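GphF Dehydratase 1 (PDB 6MBF) probably dehydrates polyketide intermediates in the gephyronic acid polyketide synthase and appears to take part in rearranging the resulting olefin. Local coordinates at residues G139-L144 / E178-V183; E233-G238 / G271-S276. One frame throughout, in Å; residues are numbered along the deposited sequence. Where two conformers were deposited one is given.

Contact 1. Residues G139-L144 / E178-V183; sequences GQLPRL and EAIGHV
The carboxylate of Glu-178 is the flat side-chain group in this contact. A methyl of Leu-144 comes up to it, CD1 standing 4.0 Å from OE1 of Glu-178. The two side chains run at a slant to each other. The oxygens have their polar partners on strand 241-248: OE1 is hydrogen-bonded to His-245 and OE2 forms a salt bridge with Arg-247. These bonds hold the carboxylate, and Leu-144 adds apolar cover beside it. The other methyl of Leu-144 lies over the strand backbone, with CD2 3.6 Å from CA of Ala-179. CG of Leu-144 points roughly away from the backbone N (chi1 -151°), which carries both methyls toward the strand.

Ile-180 is the centre of the packing. CD1 of Ile-180 meets CG of Pro-142 at 3.7 Å and CB of Leu-144 at 3.8 Å. The Pro-142 ring and the isoleucine side chain pass each other in opposite directions. CD1 of Leu-141 lies 3.9 Å from CG2 of Ile-180 and also touches the CD1 end of that side chain. The segment 139-144 belongs to the irregular connection between strands 121-131 and 147-148, in a protein built from two hot-dog units. Here it lies across one face of strand 178-184. Ala-179 points to the other face, where Leu-213 of helix 200-214 meets it. Replacing Ile-180 by an alanine would probably open a gap between Leu-141, Pro-142 and Leu-144, with mainly the Leu-144 methyl on the Ala-179 backbone left of the packing. The flanking strands also touch the loop, Arg-243 and His-245 of 241-248 meeting Leu-141 and Pro-142, and Glu-173 and Arg-175 of 169-175 meeting Leu-144.

Contact 2. Residues E233-G238 / G271-S276; sequences ELRARG and GRLVAS
Arg-235 reaches over Leu-273 at a slant, so that CD2 of the leucine lies against one face of the guanidinium, 3.5 Å from NE of Arg-235. The leucine sits toward the rim of the group. A water takes the NE hydrogen of Arg-235 at 2.7 Å, at the edge and in the guanidinium plane. The arginine chain is extended from CG to NE (chi2 -167°), which carries the guanidinium across to Leu-273 of the neighbouring strand. Leu-234 turns to the other face of the sheet, where its CD1 packs on CB of Ala-275 at 3.9 Å. Glu-233 and Ser-276 share the face opposite that pair, as an antiparallel hydrogen-bonded pair. N of Glu-233 bonds to O of Ser-276, and N of Ser-276 to O of Glu-233, both at 2.9 Å. A shorter bond follows, from Arg-235 N to Val-274 O at 2.7 Å, nearly straight but tilted 25° from the carbonyl plane. Val-274 and Ala-275 form a classic beta bulge opposite Leu-266 of strand 259-267. On the other flank, strand 224-234 pairs with strand 73-81 through Leu-234 and Leu-74, and Glu-233 forms a salt bridge with Arg-131.

Contacts 1 and 2 lie on the same side of the chain's centre. Their own centres are 14 Å apart, and their nearest atoms about 5 Å, so they do not touch. Strands 259-267 and 241-248 come between strand 273-284 of contact 2 and strand 178-184 of contact 1. Contact 2 joins neighbouring strands by backbone bonds, next to the pairing with strand 73-81. Contact 1 instead lays a loop on a strand through side chains. In this family the active site lies between the two hot-dog units. Both contacts appear to be structural packing, contact 1 of a loop on a strand and contact 2 between strands of the fold.

Contact 1. Residues G139-L144 / E178-V183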
loop_
_atom_site.group_PDB
_atom_site.type_symbol
_atom_site.label_atom_id
_atom_site.label_comp_id
_atom_site.label_asym_id
_atom_site.label_seq_id
_atom_site.Cartn_x
_atom_site.Cartn_y
_atom_site.Cartn_z
ATOM N N GLY A 139 -8.091 3.257 20.834
ATOM C CA GLY A 139 -6.984 4.167 20.599
ATOM C C GLY A 139 -7.420 5.445 19.912
ATOM O O GLY A 139 -8.335 5.435 19.089
ATOM N N GLN A 140 -6.764 6.551 20.255
ATOM C CA GLN A 140 -7.101 7.862 19.723
ATOM C C GLN A 140 -5.856 8.531 19.159
ATOM O O GLN A 140 -4.723 8.185 19.507
ATOM C CB GLN A 140 -7.730 8.763 20.796
ATOM C CG GLN A 140 -6.838 9.032 22.010
ATOM C CD GLN A 140 -6.860 7.903 23.036
ATOM O OE1 GLN A 140 -6.855 6.722 22.684
ATOM N NE2 GLN A 140 -6.888 8.269 24.314
ATOM N N LEU A 141 -6.088 9.490 18.269
ATOM C CA LEU A 141 -5.015 10.297 17.714
ATOM C C LEU A 141 -4.349 11.089 18.836
ATOM O O LEU A 141 -5.036 11.840 19.546
ATOM C CB LEU A 141 -5.555 11.240 16.640
ATOM C CG LEU A 141 -4.508 12.075 15.909
ATOM C CD1 LEU A 141 -3.720 11.217 14.923
ATOM C CD2 LEU A 141 -5.151 13.271 15.212
ATOM N N PRO A 142 -3.044 10.940 19.046
ATOM C CA PRO A 142 -2.389 11.652 20.150
ATOM C C PRO A 142 -2.275 13.140 19.872
ATOM O O PRO A 142 -2.328 13.599 18.733
ATOM C CB PRO A 142 -1.005 10.998 20.228
ATOM C CG PRO A 142 -0.783 10.403 18.898
ATOM C CD PRO A 142 -2.130 10.009 18.361
ATOM N N ARG A 143 -2.129 13.905 20.950
ATOM C CA ARG A 143 -1.806 15.325 20.856
ATOM C C ARG A 143 -0.291 15.400 20.952
ATOM O O ARG A 143 0.280 15.524 22.033
ATOM C CB ARG A 143 -2.518 16.116 21.946
ATOM C CG ARG A 143 -3.725 15.379 22.556
ATOM C CD ARG A 143 -4.783 16.346 23.142
ATOM N NE ARG A 143 -4.136 17.376 23.942
ATOM C CZ ARG A 143 -4.758 18.215 24.770
ATOM N NH1 ARG A 143 -6.082 18.182 24.926
ATOM N NH2 ARG A 143 -4.041 19.111 25.442
ATOM N N LEU A 144 0.366 15.283 19.797
ATOM C CA LEU A 144 1.809 15.079 19.758
ATOM C C LEU A 144 2.587 16.340 20.105
ATOM O O LEU A 144 3.668 16.250 20.703
ATOM C CB LEU A 144 2.220 14.579 18.371
ATOM C CG LEU A 144 3.459 13.687 18.313
ATOM C CD1 LEU A 144 3.230 12.427 19.128
ATOM C CD2 LEU A 144 3.773 13.343 16.872
ATOM N N GLU A 178 7.936 9.181 16.565
ATOM C CA GLU A 178 6.513 9.231 16.284
ATOM C C GLU A 178 6.174 10.467 15.467
ATOM O O GLU A 178 6.894 11.473 15.473
ATOM C CB GLU A 178 5.697 9.222 17.581
ATOM C CG GLU A 178 5.917 7.972 18.407
ATOM C CD GLU A 178 4.933 7.837 19.562
ATOM O OE1 GLU A 178 3.855 8.473 19.512
ATOM O OE2 GLU A 178 5.246 7.083 20.516
ATOM N N ALA A 179 5.061 10.378 14.742
ATOM C CA ALA A 179 4.619 11.501 13.932
ATOM C C ALA A 179 3.113 11.438 13.767
ATOM O O ALA A 179 2.496 10.378 13.885
ATOM C CB ALA A 179 5.298 11.519 12.559
ATOM N N ILE A 180 2.526 12.596 13.484
ATOM C CA ILE A 180 1.149 12.683 13.021
ATOM C C ILE A 180 1.151 13.428 11.697
ATOM O O ILE A 180 1.752 14.505 11.580
ATOM C CB ILE A 180 0.229 13.369 14.041
ATOM C CG1 ILE A 180 0.064 12.475 15.265
ATOM C CG2 ILE A 180 -1.129 13.666 13.411
ATOM C CD1 ILE A 180 -0.672 13.151 16.350
ATOM N N GLY A 181 0.522 12.829 10.698
ATOM C CA GLY A 181 0.435 13.416 9.382
ATOM C C GLY A 181 -1.019 13.598 9.009
ATOM O O GLY A 181 -1.897 12.881 9.493
ATOM N N HIS A 182 -1.270 14.589 8.170
ATOM C CA HIS A 182 -2.574 14.824 7.568
ATOM C C HIS A 182 -2.420 14.555 6.077
ATOM O O HIS A 182 -1.610 15.212 5.414
ATOM C CB HIS A 182 -3.034 16.259 7.839
ATOM C CG HIS A 182 -4.291 16.644 7.126
ATOM N ND1 HIS A 182 -4.570 17.943 6.759
ATOM C CD2 HIS A 182 -5.346 15.901 6.711
ATOM C CE1 HIS A 182 -5.743 17.987 6.155
ATOM N NE2 HIS A 182 -6.238 16.762 6.118
ATOM N N VAL A 183 -3.149 13.559 5.562
ATOM C CA VAL A 183 -3.080 13.189 4.155
ATOM C C VAL A 183 -4.460 13.366 3.542
ATOM O O VAL A 183 -5.483 13.060 4.168
ATOM C CB VAL A 183 -2.550 11.751 3.903
ATOM C CG1 VAL A 183 -1.347 11.435 4.756
ATOM C CG2 VAL A 183 -3.618 10.709 4.040
#

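Contact 2. Residues E233-G238 / G271-S276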
loop_
_atom_site.group_PDB
_atom_site.type_symbol
_atom_site.label_atom_id
_atom_site.label_comp_id
_atom_site.label_asym_id
_atom_site.label_seq_id
_atom_site.Cartn_x
_atom_site.Cartn_y
_atom_site.Cartn_z
ATOM N N GLU A 233 -5.863 -3.686 9.029
ATOM C CA GLU A 233 -7.300 -3.805 9.224
ATOM C C GLU A 233 -7.978 -2.522 8.775
ATOM O O GLU A 233 -7.535 -1.427 9.126
ATOM C CB GLU A 233 -7.631 -4.104 10.679
ATOM C CG GLU A 233 -9.101 -4.318 10.920
ATOM C CD GLU A 233 -9.355 -4.912 12.276
ATOM O OE1 GLU A 233 -8.496 -4.734 13.170
ATOM O OE2 GLU A 233 -10.401 -5.571 12.442
ATOM N N LEU A 234 -9.042 -2.652 7.991
ATOM C CA LEU A 234 -9.772 -1.506 7.458
ATOM C C LEU A 234 -11.194 -1.505 8.003
ATOM O O LEU A 234 -11.912 -2.504 7.871
ATOM C CB LEU A 234 -9.803 -1.540 5.930
ATOM C CG LEU A 234 -10.478 -0.368 5.221
ATOM C CD1 LEU A 234 -9.714 0.943 5.432
ATOM C CD2 LEU A 234 -10.615 -0.660 3.734
ATOM N N ARG A 235 -11.603 -0.382 8.599
ATOM C CA ARG A 235 -12.915 -0.267 9.224
ATOM C C ARG A 235 -13.890 0.612 8.464
ATOM O O ARG A 235 -15.080 0.611 8.798
ATOM C CB ARG A 235 -12.793 0.292 10.648
ATOM C CG ARG A 235 -11.749 -0.377 11.498
ATOM C CD ARG A 235 -11.931 0.009 12.953
ATOM N NE ARG A 235 -11.138 -0.837 13.836
ATOM C CZ ARG A 235 -11.445 -1.078 15.104
ATOM N NH1 ARG A 235 -12.535 -0.539 15.632
ATOM N NH2 ARG A 235 -10.669 -1.862 15.840
ATOM N N ALA A 236 -13.422 1.406 7.508
ATOM C CA ALA A 236 -14.298 2.225 6.683
ATOM C C ALA A 236 -13.758 2.221 5.262
ATOM O O ALA A 236 -12.544 2.307 5.059
ATOM C CB ALA A 236 -14.393 3.661 7.214
ATOM N N ARG A 237 -14.654 2.103 4.285
ATOM C CA ARG A 237 -14.277 2.056 2.880
ATOM C C ARG A 237 -14.361 3.449 2.253
ATOM O O ARG A 237 -15.085 4.326 2.726
ATOM C CB ARG A 237 -15.182 1.098 2.105
ATOM C CG ARG A 237 -15.753 -0.045 2.924
ATOM C CD ARG A 237 -14.850 -1.261 2.955
ATOM N NE ARG A 237 -15.597 -2.456 3.353
ATOM C CZ ARG A 237 -16.212 -3.271 2.498
ATOM N NH1 ARG A 237 -16.872 -4.336 2.941
ATOM N NH2 ARG A 237 -16.160 -3.026 1.196
ATOM N N GLY A 238 -13.597 3.639 1.180
ATOM C CA GLY A 238 -13.709 4.839 0.370
ATOM C C GLY A 238 -13.272 6.129 1.033
ATOM O O GLY A 238 -13.767 7.200 0.673
ATOM N N GLY A 271 -11.669 11.920 14.202
ATOM C CA GLY A 271 -10.928 11.149 15.179
ATOM C C GLY A 271 -11.315 9.690 15.301
ATOM O O GLY A 271 -10.819 9.016 16.214
ATOM N N ARG A 272 -12.188 9.185 14.429
ATOM C CA ARG A 272 -12.579 7.783 14.461
ATOM C C ARG A 272 -11.569 6.943 13.692
ATOM O O ARG A 272 -11.093 7.344 12.631
ATOM C CB ARG A 272 -13.971 7.594 13.854
ATOM C CG ARG A 272 -15.071 8.380 14.553
ATOM C CD ARG A 272 -16.395 8.252 13.823
ATOM N NE ARG A 272 -16.373 8.959 12.549
ATOM C CZ ARG A 272 -17.463 9.295 11.866
ATOM N NH1 ARG A 272 -18.665 8.990 12.341
ATOM N NH2 ARG A 272 -17.350 9.939 10.712
ATOM N N LEU A 273 -11.247 5.768 14.233
ATOM C CA LEU A 273 -10.258 4.897 13.599
ATOM C C LEU A 273 -10.774 4.341 12.275
ATOM O O LEU A 273 -11.861 3.758 12.215
ATOM C CB LEU A 273 -9.898 3.749 14.534
ATOM C CG LEU A 273 -8.776 2.845 14.019
ATOM C CD1 LEU A 273 -7.450 3.583 14.086
ATOM C CD2 LEU A 273 -8.721 1.545 14.821
ATOM N N VAL A 274 -9.981 4.523 11.222
ATOM C CA VAL A 274 -10.297 4.037 9.883
ATOM C C VAL A 274 -9.516 2.773 9.543
ATOM O O VAL A 274 -10.046 1.859 8.907
ATOM C CB VAL A 274 -10.015 5.156 8.853
ATOM C CG1 VAL A 274 -9.931 4.589 7.442
ATOM C CG2 VAL A 274 -11.085 6.228 8.944
ATOM N N ALA A 275 -8.246 2.708 9.935
ATOM C CA ALA A 275 -7.416 1.572 9.565
ATOM C C ALA A 275 -6.236 1.486 10.515
ATOM O O ALA A 275 -5.832 2.476 11.123
ATOM C CB ALA A 275 -6.925 1.678 8.114
ATOM N N SER A 276 -5.666 0.291 10.616
ATOM C CA SER A 276 -4.507 0.079 11.471
ATOM C C SER A 276 -3.522 -0.841 10.772
ATOM O O SER A 276 -3.915 -1.853 10.185
ATOM C CB SER A 276 -4.898 -0.525 12.817
ATOM O OG SER A 276 -5.531 -1.776 12.623
HETATM O O HOH W 1 -8.746 -1.287 12.610
#